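PDB 4WQQ: lectin CEL-I, N-acetyl-D-galactosamine-specific C-type from Cucumaria echinata, which binds calcium and, as an N-acetylgalactosamine-specific C-type lectin, recognises sugars, here in a variant engineered to recognise mannose. Local coordinates for residues Asp7-Gly12 with Gln55-Asn60; Asn2-Asp7 with Asp13-Phe18; Glu26-Glu31 with Ala132-Lys137. The protein carries 3 engineered substitutions. All blocks are in the same frame, centred on the assembly; numbering follows the deposited sequence.

Contact 1 of 3, residues Asp7-Gly12 with Gln55-Asn60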
loop_
_atom_site.group_PDB
_atom_site.type_symbol
_atom_site.label_atom_id
_atom_site.label_comp_id
_atom_site.label_asym_id
_atom_site.label_seq_id
_atom_site.Cartn_x
_atom_site.Cartn_y
_atom_site.Cartn_z
ATOM N N ASP A 7 10.859 1.033 -2.908
ATOM C CA ASP A 7 11.355 0.271 -4.081
ATOM C C ASP A 7 10.282 -0.125 -5.095
ATOM O O ASP A 7 10.603 -0.839 -6.019
ATOM C CB ASP A 7 12.166 -0.965 -3.699
ATOM C CG ASP A 7 13.360 -0.619 -2.778
ATOM O OD1 ASP A 7 14.065 0.351 -3.064
ATOM O OD2 ASP A 7 13.535 -1.334 -1.767
ATOM N N TRP A 8 9.038 0.326 -4.901
ATOM C CA TRP A 8 7.981 0.182 -5.878
ATOM C C TRP A 8 7.668 1.576 -6.421
ATOM O O TRP A 8 7.726 2.608 -5.700
ATOM C CB TRP A 8 6.739 -0.447 -5.275
ATOM C CG TRP A 8 6.935 -1.872 -4.739
ATOM C CD1 TRP A 8 7.674 -2.239 -3.656
ATOM C CD2 TRP A 8 6.374 -3.084 -5.274
ATOM N NE1 TRP A 8 7.584 -3.608 -3.465
ATOM C CE2 TRP A 8 6.796 -4.146 -4.452
ATOM C CE3 TRP A 8 5.587 -3.372 -6.379
ATOM C CZ2 TRP A 8 6.491 -5.461 -4.727
ATOM C CZ3 TRP A 8 5.209 -4.691 -6.600
ATOM C CH2 TRP A 8 5.662 -5.719 -5.775
ATOM N N GLU A 9 7.392 1.605 -7.721
ATOM C CA GLU A 9 7.079 2.851 -8.446
ATOM C C GLU A 9 5.595 2.995 -8.634
ATOM O O GLU A 9 4.888 2.050 -8.959
ATOM C CB GLU A 9 7.699 2.836 -9.861
ATOM C CG GLU A 9 9.176 2.513 -9.947
ATOM C CD GLU A 9 10.055 3.490 -9.203
ATOM O OE1 GLU A 9 10.792 3.049 -8.314
ATOM O OE2 GLU A 9 9.982 4.693 -9.480
ATOM N N ALA A 10 5.118 4.233 -8.501
ATOM C CA ALA A 10 3.694 4.501 -8.633
ATOM C C ALA A 10 3.349 4.881 -10.049
ATOM O O ALA A 10 4.072 5.680 -10.695
ATOM C CB ALA A 10 3.276 5.592 -7.690
ATOM N N GLU A 11 2.278 4.310 -10.524
ATOM C CA GLU A 11 1.652 4.707 -11.831
ATOM C C GLU A 11 0.172 4.380 -11.804
ATOM O O GLU A 11 -0.271 3.223 -11.603
ATOM C CB GLU A 11 2.394 4.097 -12.982
ATOM C CG GLU A 11 1.653 3.990 -14.287
ATOM C CD GLU A 11 1.615 5.306 -15.054
ATOM O OE1 GLU A 11 2.367 6.242 -14.703
ATOM O OE2 GLU A 11 0.807 5.365 -16.008
ATOM N N GLY A 12 -0.664 5.382 -12.026
ATOM C CA GLY A 12 -2.110 5.203 -11.778
ATOM C C GLY A 12 -2.489 4.714 -10.383
ATOM O O GLY A 12 -1.881 5.162 -9.398
ATOM N N GLN A 55 1.026 -0.344 -21.032
ATOM C CA GLN A 55 2.020 -1.026 -21.776
ATOM C C GLN A 55 3.273 -0.176 -21.872
ATOM O O GLN A 55 4.406 -0.648 -21.620
ATOM C CB GLN A 55 1.471 -1.351 -23.188
ATOM C CG GLN A 55 2.474 -1.918 -24.127
ATOM C CD GLN A 55 2.804 -3.390 -23.890
ATOM O OE1 GLN A 55 2.012 -4.161 -23.343
ATOM N NE2 GLN A 55 3.977 -3.767 -24.333
ATOM N N ALA A 56 3.111 1.081 -22.317
ATOM C CA ALA A 56 4.270 1.901 -22.478
ATOM C C ALA A 56 4.975 2.178 -21.164
ATOM O O ALA A 56 6.213 2.218 -21.133
ATOM C CB ALA A 56 3.885 3.191 -23.210
ATOM N N TYR A 57 4.228 2.375 -20.115
ATOM C CA TYR A 57 4.796 2.682 -18.786
ATOM C C TYR A 57 5.692 1.499 -18.368
ATOM O O TYR A 57 6.870 1.644 -18.025
ATOM C CB TYR A 57 3.702 2.895 -17.743
ATOM C CG TYR A 57 4.342 2.884 -16.370
ATOM C CD1 TYR A 57 5.025 3.983 -15.885
ATOM C CD2 TYR A 57 4.362 1.698 -15.623
ATOM C CE1 TYR A 57 5.708 3.923 -14.690
ATOM C CE2 TYR A 57 5.020 1.635 -14.427
ATOM C CZ TYR A 57 5.693 2.720 -13.947
ATOM O OH TYR A 57 6.341 2.597 -12.717
ATOM N N VAL A 58 5.135 0.309 -18.519
ATOM C CA VAL A 58 5.864 -0.930 -18.180
ATOM C C VAL A 58 7.120 -1.155 -18.990
ATOM O O VAL A 58 8.177 -1.414 -18.466
ATOM C CB VAL A 58 4.908 -2.142 -18.255
ATOM C CG1 VAL A 58 5.676 -3.479 -18.111
ATOM C CG2 VAL A 58 3.830 -2.050 -17.198
ATOM N N PHE A 59 6.995 -1.008 -20.301
ATOM C CA PHE A 59 8.079 -1.238 -21.210
ATOM C C PHE A 59 9.193 -0.214 -20.905
ATOM O O PHE A 59 10.394 -0.577 -20.831
ATOM C CB PHE A 59 7.545 -1.163 -22.639
ATOM C CG PHE A 59 8.624 -1.274 -23.682
ATOM C CD1 PHE A 59 9.198 -2.488 -23.931
ATOM C CD2 PHE A 59 9.049 -0.169 -24.381
ATOM C CE1 PHE A 59 10.188 -2.622 -24.875
ATOM C CE2 PHE A 59 10.087 -0.277 -25.280
ATOM C CZ PHE A 59 10.641 -1.505 -25.560
ATOM N N ASN A 60 8.819 1.083 -20.761
ATOM C CA ASN A 60 9.822 2.118 -20.568
ATOM C C ASN A 60 10.540 1.960 -19.206
ATOM O O ASN A 60 11.762 2.167 -19.079
ATOM C CB ASN A 60 9.186 3.507 -20.757
ATOM C CG ASN A 60 8.702 3.714 -22.235
ATOM O OD1 ASN A 60 9.394 3.308 -23.187
ATOM N ND2 ASN A 60 7.516 4.303 -22.414
#
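E11 meets Y57 where strand 9-11 and the helical segment 55-60 run nearly antiparallel, at 161°, with their axes 10.9 Å apart at closest approach. That is a wide spacing, and the Y57 ring bridges it. The Y57 CG lies anti to the backbone N (chi1 167°), which carries the ring out from the helix toward the strand. E11 lies along one face of this ring. Its CB stands almost over the middle, 3.6 Å from the ring centroid of Y57, as a CH-pi contact. The chain bends at chi2 and runs on over the ring toward the helix. E11 CG comes 3.6 Å from Y57 CG. The carboxylate spreads over the root of the ring, OE1 beside CD1 and OE2 out toward CB. E11 OE1 is 3.7 Å from Y57 CD1. The carboxylate and ring planes are only 11° apart, so the flat end of E11 lies nearly parallel to the ring. E11 runs toward the helix while Y57 runs toward the strand, so the two lie antiparallel. E9 meets the other end of the tyrosine. Its CB sits 3.2 Å from Y57 OH, a close contact that is not a hydrogen bond. E9 crosses the tyrosine at about a right angle, and its carboxylate turns away from the helix. The contact lies on the surface of the domain, away from the calcium and sugar sites. The Y57 ring also meets the ring of Y16 on strand 14-23, the hairpin partner of strand 9-11. One residue further on, V58 packs on F115 of strand 112-116 and M135 of strand 132-140. Helix 52-65 is thus seated against the main sheet, while Y57 reaches out to the N-terminal hairpin.

Contact 2 of 3, residues Asn2-Asp7 with Asp13-Phe18; sequences NQCPTD and DHCYRF
C4 and C15 are joined by a disulfide, with C4 SG 2.0 Å from C15 SG and chi3 at -92°. Such an N-terminal hairpin tied by an extra disulfide is characteristic of long-form C-type lectin domains. The N-terminal loop and strand 14-23 run side by side here, their touching parts only 6° apart in direction. P5 adds a light contact, its CD lying 4.0 Å from C15 SG. N2 shapes the loop just before the disulfide: its OD1 accepts from the backbone N of C4, an Asx turn. Further along, R17 stretches past D7. Its chain is extended from CG to NE and runs first by the backbone carbonyl of D7. R17 CB is 4.0 Å from D7 O, CG is nearer, and R17 CD comes within 3.3 Å of D7 O. NE then passes on toward the D7 side chain. At the tip, D7 CB sits over one guanidinium face, 3.7 Å from R17 CZ. NH1 and NH2 lie about equally far from that CB, so the group is centred under it. D7 OD2 lies well out of the guanidinium plane, 4.2 Å from R17 NH2, and no N-H points at it. The disulfide is therefore the one covalent tie; the D7-R17 end is held by packing and, probably, a diffuse attraction of charges without a salt bridge.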
loop_
_atom_site.group_PDB
_atom_site.type_symbol
_atom_site.label_atom_id
_atom_site.label_comp_id
_atom_site.label_asym_id
_atom_site.label_seq_id
_atom_site.Cartn_x
_atom_site.Cartn_y
_atom_site.Cartn_z
ATOM N N ASN A 2 3.653 9.855 -3.327
ATOM C CA ASN A 2 2.764 8.725 -3.614
ATOM C C ASN A 2 2.687 7.822 -2.408
ATOM O O ASN A 2 3.362 8.084 -1.399
ATOM C CB ASN A 2 3.255 7.949 -4.843
ATOM C CG ASN A 2 4.607 7.303 -4.639
ATOM O OD1 ASN A 2 4.807 6.432 -3.798
ATOM N ND2 ASN A 2 5.570 7.759 -5.431
ATOM N N GLN A 3 1.860 6.779 -2.487
ATOM C CA GLN A 3 1.689 5.896 -1.357
ATOM C C GLN A 3 2.191 4.487 -1.712
ATOM O O GLN A 3 1.695 3.513 -1.141
ATOM C CB GLN A 3 0.239 5.859 -0.925
ATOM C CG GLN A 3 -0.311 7.235 -0.561
ATOM C CD GLN A 3 -0.751 8.004 -1.784
ATOM O OE1 GLN A 3 -1.329 7.423 -2.697
ATOM N NE2 GLN A 3 -0.542 9.337 -1.786
ATOM N N CYS A 4 3.155 4.388 -2.637
ATOM C CA CYS A 4 3.756 3.056 -2.951
ATOM C C CYS A 4 4.760 2.640 -1.850
ATOM O O CYS A 4 5.460 3.461 -1.256
ATOM C CB CYS A 4 4.432 2.960 -4.320
ATOM S SG CYS A 4 3.135 2.955 -5.606
ATOM N N PRO A 5 4.860 1.347 -1.594
ATOM C CA PRO A 5 5.982 0.879 -0.754
ATOM C C PRO A 5 7.345 1.271 -1.320
ATOM O O PRO A 5 7.519 1.398 -2.539
ATOM C CB PRO A 5 5.785 -0.648 -0.715
ATOM C CG PRO A 5 4.312 -0.822 -0.943
ATOM C CD PRO A 5 3.841 0.345 -1.825
ATOM N N THR A 6 8.345 1.342 -0.429
ATOM C CA THR A 6 9.667 1.593 -0.862
ATOM C C THR A 6 10.146 0.548 -1.896
ATOM O O THR A 6 9.895 -0.628 -1.741
ATOM C CB THR A 6 10.585 1.602 0.382
ATOM O OG1 THR A 6 10.132 2.685 1.231
ATOM C CG2 THR A 6 12.051 1.760 -0.057
ATOM N N ASP A 7 10.859 1.033 -2.908
ATOM C CA ASP A 7 11.355 0.271 -4.081
ATOM C C ASP A 7 10.282 -0.125 -5.095
ATOM O O ASP A 7 10.603 -0.839 -6.019
ATOM C CB ASP A 7 12.166 -0.965 -3.699
ATOM C CG ASP A 7 13.360 -0.619 -2.778
ATOM O OD1 ASP A 7 14.065 0.351 -3.064
ATOM O OD2 ASP A 7 13.535 -1.334 -1.767
ATOM N N ASP A 13 -3.471 3.826 -10.243
ATOM C CA ASP A 13 -3.785 3.336 -8.920
ATOM C C ASP A 13 -3.019 2.069 -8.594
ATOM O O ASP A 13 -3.551 1.216 -7.876
ATOM C CB ASP A 13 -5.285 3.126 -8.676
ATOM C CG ASP A 13 -6.071 4.476 -8.587
ATOM O OD1 ASP A 13 -5.448 5.565 -8.497
ATOM O OD2 ASP A 13 -7.319 4.422 -8.573
ATOM N N HIS A 14 -1.795 1.966 -9.096
ATOM C CA HIS A 14 -1.002 0.722 -8.931
ATOM C C HIS A 14 0.419 1.077 -8.587
ATOM O O HIS A 14 0.817 2.255 -8.710
ATOM C CB HIS A 14 -1.018 -0.206 -10.201
ATOM C CG HIS A 14 -2.348 -0.753 -10.535
ATOM N ND1 HIS A 14 -2.935 -1.798 -9.865
ATOM C CD2 HIS A 14 -3.188 -0.437 -11.549
ATOM C CE1 HIS A 14 -4.116 -2.067 -10.410
ATOM N NE2 HIS A 14 -4.309 -1.214 -11.407
ATOM N N CYS A 15 1.163 0.086 -8.081
ATOM C CA CYS A 15 2.571 0.157 -7.903
ATOM C C CYS A 15 3.218 -0.963 -8.675
ATOM O O CYS A 15 2.589 -2.002 -8.875
ATOM C CB CYS A 15 3.006 0.074 -6.425
ATOM S SG CYS A 15 2.147 1.211 -5.324
ATOM N N TYR A 16 4.407 -0.722 -9.142
ATOM C CA TYR A 16 5.149 -1.631 -10.008
ATOM C C TYR A 16 6.586 -1.809 -9.493
ATOM O O TYR A 16 7.212 -0.884 -8.921
ATOM C CB TYR A 16 5.170 -1.129 -11.500
ATOM C CG TYR A 16 3.804 -0.949 -12.091
ATOM C CD1 TYR A 16 3.090 0.202 -11.850
ATOM C CD2 TYR A 16 3.250 -1.880 -12.908
ATOM C CE1 TYR A 16 1.821 0.368 -12.366
ATOM C CE2 TYR A 16 1.985 -1.717 -13.470
ATOM C CZ TYR A 16 1.269 -0.593 -13.184
ATOM O OH TYR A 16 -0.008 -0.344 -13.693
ATOM N N ARG A 17 7.162 -3.004 -9.682
ATOM C CA ARG A 17 8.524 -3.267 -9.348
ATOM C C ARG A 17 9.155 -4.236 -10.331
ATOM O O ARG A 17 8.664 -5.343 -10.532
ATOM C CB ARG A 17 8.676 -3.808 -7.939
ATOM C CG ARG A 17 10.119 -3.933 -7.463
ATOM C CD ARG A 17 10.155 -4.063 -5.953
ATOM N NE ARG A 17 11.496 -4.357 -5.495
ATOM C CZ ARG A 17 11.822 -4.658 -4.247
ATOM N NH1 ARG A 17 10.891 -4.715 -3.306
ATOM N NH2 ARG A 17 13.104 -4.938 -3.971
ATOM N N PHE A 18 10.246 -3.787 -10.939
ATOM C CA PHE A 18 11.012 -4.598 -11.813
ATOM C C PHE A 18 12.155 -5.314 -11.122
ATOM O O PHE A 18 12.884 -4.711 -10.321
ATOM C CB PHE A 18 11.584 -3.702 -12.926
ATOM C CG PHE A 18 12.549 -4.419 -13.824
ATOM C CD1 PHE A 18 12.105 -5.483 -14.593
ATOM C CD2 PHE A 18 13.920 -4.086 -13.843
ATOM C CE1 PHE A 18 12.954 -6.205 -15.394
ATOM C CE2 PHE A 18 14.780 -4.799 -14.667
ATOM C CZ PHE A 18 14.336 -5.868 -15.412
#

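Contact 3 of 3, residues Glu26-Glu31 with Ala132-Lys137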
loop_
_atom_site.group_PDB
_atom_site.type_symbol
_atom_site.label_atom_id
_atom_site.label_comp_id
_atom_site.label_asym_id
_atom_site.label_seq_id
_atom_site.Cartn_x
_atom_site.Cartn_y
_atom_site.Cartn_z
ATOM N N GLU A 26 7.120 -19.540 -13.957
ATOM C CA GLU A 26 6.559 -20.108 -12.721
ATOM C C GLU A 26 7.257 -19.504 -11.525
ATOM O O GLU A 26 6.601 -19.093 -10.556
ATOM C CB GLU A 26 6.742 -21.624 -12.739
ATOM C CG GLU A 26 5.496 -22.356 -12.312
ATOM C CD GLU A 26 5.548 -22.787 -10.882
ATOM O OE1 GLU A 26 5.627 -24.033 -10.651
ATOM O OE2 GLU A 26 5.506 -21.881 -9.999
ATOM N N ASN A 27 8.575 -19.378 -11.552
ATOM C CA ASN A 27 9.239 -18.827 -10.402
ATOM C C ASN A 27 9.038 -17.311 -10.292
ATOM O O ASN A 27 8.881 -16.798 -9.225
ATOM C CB ASN A 27 10.713 -19.135 -10.413
ATOM C CG ASN A 27 11.405 -18.593 -9.194
ATOM O OD1 ASN A 27 11.093 -18.996 -8.046
ATOM N ND2 ASN A 27 12.294 -17.686 -9.395
ATOM N N ALA A 28 8.974 -16.604 -11.444
ATOM C CA ALA A 28 8.624 -15.186 -11.405
ATOM C C ALA A 28 7.213 -14.967 -10.741
ATOM O O ALA A 28 7.016 -14.030 -9.981
ATOM C CB ALA A 28 8.703 -14.616 -12.788
ATOM N N HIS A 29 6.247 -15.787 -11.107
ATOM C CA HIS A 29 4.907 -15.717 -10.604
ATOM C C HIS A 29 4.943 -15.871 -9.082
ATOM O O HIS A 29 4.379 -15.048 -8.343
ATOM C CB HIS A 29 4.067 -16.798 -11.260
ATOM C CG HIS A 29 2.633 -16.765 -10.855
ATOM N ND1 HIS A 29 1.779 -17.801 -11.084
ATOM C CD2 HIS A 29 1.875 -15.754 -10.378
ATOM C CE1 HIS A 29 0.567 -17.478 -10.638
ATOM N NE2 HIS A 29 0.604 -16.242 -10.192
ATOM N N HIS A 30 5.612 -16.951 -8.640
ATOM C CA HIS A 30 5.868 -17.183 -7.213
ATOM C C HIS A 30 6.500 -15.990 -6.504
ATOM O O HIS A 30 6.014 -15.582 -5.452
ATOM C CB HIS A 30 6.739 -18.455 -7.053
ATOM C CG HIS A 30 7.282 -18.649 -5.671
ATOM N ND1 HIS A 30 6.565 -19.275 -4.666
ATOM C CD2 HIS A 30 8.453 -18.267 -5.121
ATOM C CE1 HIS A 30 7.287 -19.282 -3.553
ATOM N NE2 HIS A 30 8.421 -18.662 -3.799
ATOM N N GLU A 31 7.575 -15.418 -7.053
ATOM C CA GLU A 31 8.264 -14.343 -6.427
ATOM C C GLU A 31 7.353 -13.134 -6.310
ATOM O O GLU A 31 7.263 -12.523 -5.252
ATOM C CB GLU A 31 9.502 -13.942 -7.244
ATOM C CG GLU A 31 10.680 -14.881 -7.050
ATOM C CD GLU A 31 11.184 -14.900 -5.623
ATOM O OE1 GLU A 31 11.600 -15.987 -5.188
ATOM O OE2 GLU A 31 11.164 -13.852 -4.949
ATOM N N ALA A 132 13.364 -15.240 -18.432
ATOM C CA ALA A 132 13.158 -13.859 -18.703
ATOM C C ALA A 132 13.240 -13.088 -17.414
ATOM O O ALA A 132 13.213 -13.695 -16.346
ATOM C CB ALA A 132 11.824 -13.571 -19.399
ATOM N N LYS A 133 13.307 -11.748 -17.551
ATOM C CA LYS A 133 13.235 -10.826 -16.417
ATOM C C LYS A 133 11.759 -10.767 -15.981
ATOM O O LYS A 133 10.933 -11.377 -16.658
ATOM C CB LYS A 133 13.790 -9.463 -16.775
ATOM C CG LYS A 133 15.143 -9.525 -17.437
ATOM C CD LYS A 133 16.232 -10.114 -16.563
ATOM C CE LYS A 133 17.587 -10.176 -17.357
ATOM N NZ LYS A 133 18.062 -8.809 -17.718
ATOM N N TYR A 134 11.420 -10.089 -14.890
ATOM C CA TYR A 134 10.003 -10.007 -14.532
ATOM C C TYR A 134 9.650 -8.709 -13.834
ATOM O O TYR A 134 10.476 -8.016 -13.327
ATOM C CB TYR A 134 9.541 -11.246 -13.758
ATOM C CG TYR A 134 10.181 -11.420 -12.410
ATOM C CD1 TYR A 134 11.417 -12.006 -12.276
ATOM C CD2 TYR A 134 9.484 -11.047 -11.225
ATOM C CE1 TYR A 134 11.950 -12.195 -11.029
ATOM C CE2 TYR A 134 10.014 -11.213 -9.995
ATOM C CZ TYR A 134 11.252 -11.775 -9.875
ATOM O OH TYR A 134 11.853 -11.989 -8.627
ATOM N N MET A 135 8.376 -8.428 -13.877
ATOM C CA MET A 135 7.833 -7.233 -13.273
ATOM C C MET A 135 6.601 -7.613 -12.425
ATOM O O MET A 135 5.691 -8.317 -12.900
ATOM C CB MET A 135 7.355 -6.383 -14.425
ATOM C CG MET A 135 6.566 -5.156 -14.107
ATOM S SD MET A 135 7.585 -3.719 -13.916
ATOM C CE MET A 135 8.620 -3.537 -15.438
ATOM N N CYS A 136 6.538 -7.058 -11.232
ATOM C CA CYS A 136 5.385 -7.241 -10.381
ATOM C C CYS A 136 4.538 -5.977 -10.293
ATOM O O CYS A 136 5.015 -4.874 -10.608
ATOM C CB CYS A 136 5.803 -7.630 -8.976
ATOM S SG CYS A 136 7.005 -9.007 -8.913
ATOM N N LYS A 137 3.309 -6.162 -9.874
ATOM C CA LYS A 137 2.320 -5.058 -9.816
ATOM C C LYS A 137 1.549 -5.299 -8.562
ATOM O O LYS A 137 1.152 -6.426 -8.301
ATOM C CB LYS A 137 1.427 -5.149 -11.042
ATOM C CG LYS A 137 0.238 -4.244 -11.155
ATOM C CD LYS A 137 -0.438 -4.433 -12.549
ATOM C CE LYS A 137 -1.826 -3.812 -12.551
ATOM N NZ LYS A 137 -2.502 -3.837 -13.868
HETATM O O HOH W 1 11.632 -11.067 -5.947
#
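A28 of helix 25-34 packs its methyl group on one face of the Y134 ring from strand 132-140. This is the tight part of the contact. A28 CB lies 3.5 Å from Y134 CG and 3.6 Å from Y134 CB, so it sits over the root of the ring more than over its middle. The line from the A28 methyl to the ring centroid is 29° off the normal, which still makes a CH-pi contact. The helix backbone comes close enough for A28 CA, too, to lie over the ring. Y134 takes a chi1 of 65°, with CG between the backbone N and the carbonyl carbon, and this turns the ring toward the helix. Both residues are buried.

E31, one turn along the helix, still packs closely, with its CB 3.4 Å from Y134 OH. The loose part is its carboxylate. The chain bends at chi2, and this end leads away from the strand in a residue that is partly exposed. E31 OE2 and Y134 OH stand 4.2 Å apart, too far to bond directly. A water fills this role: it donates to E31 OE2 at 3.0 Å and hydrogen-bonds Y134 OH at 2.8 Å. The phenol oxygen and the acid are therefore linked through a single water molecule, while the ring itself is held by carbon.

C136 SG lies in the ring plane at an edge of Y134, and its disulfide to C32 ties the strand to the same helix by a covalent bond. The Y134 ring also meets that of F19 on strand 14-23, the planes nearly parallel. A28 reaches L46 of strand 42-46 and W73 of strand 71-77, so helix 25-34 is packed on the central sheet of the lectin domain.

Contact 3 belongs to the core, where a helix rests on the central strand 132-140. Contact 1 is on the surface, and contact 2 is partly buried. Contacts 1 and 2 both touch the second subunit; contact 3 does not. Contacts 1 and 2 share D7 and the N-terminal hairpin: E9 N probably bonds to Y16 O, and the A10 methyl packs on C4 SG. Contact 3 joins them through the sheet, with a probable bond from C136 N to R17 O and W8 packed on C136. Contacts 1 and 3 both rest on a tyrosine face, covered by an acidic side chain in one and by an alanine in the other. Contact 2 combines a disulfide with an arginine laid under an aspartate, charges near but not paired.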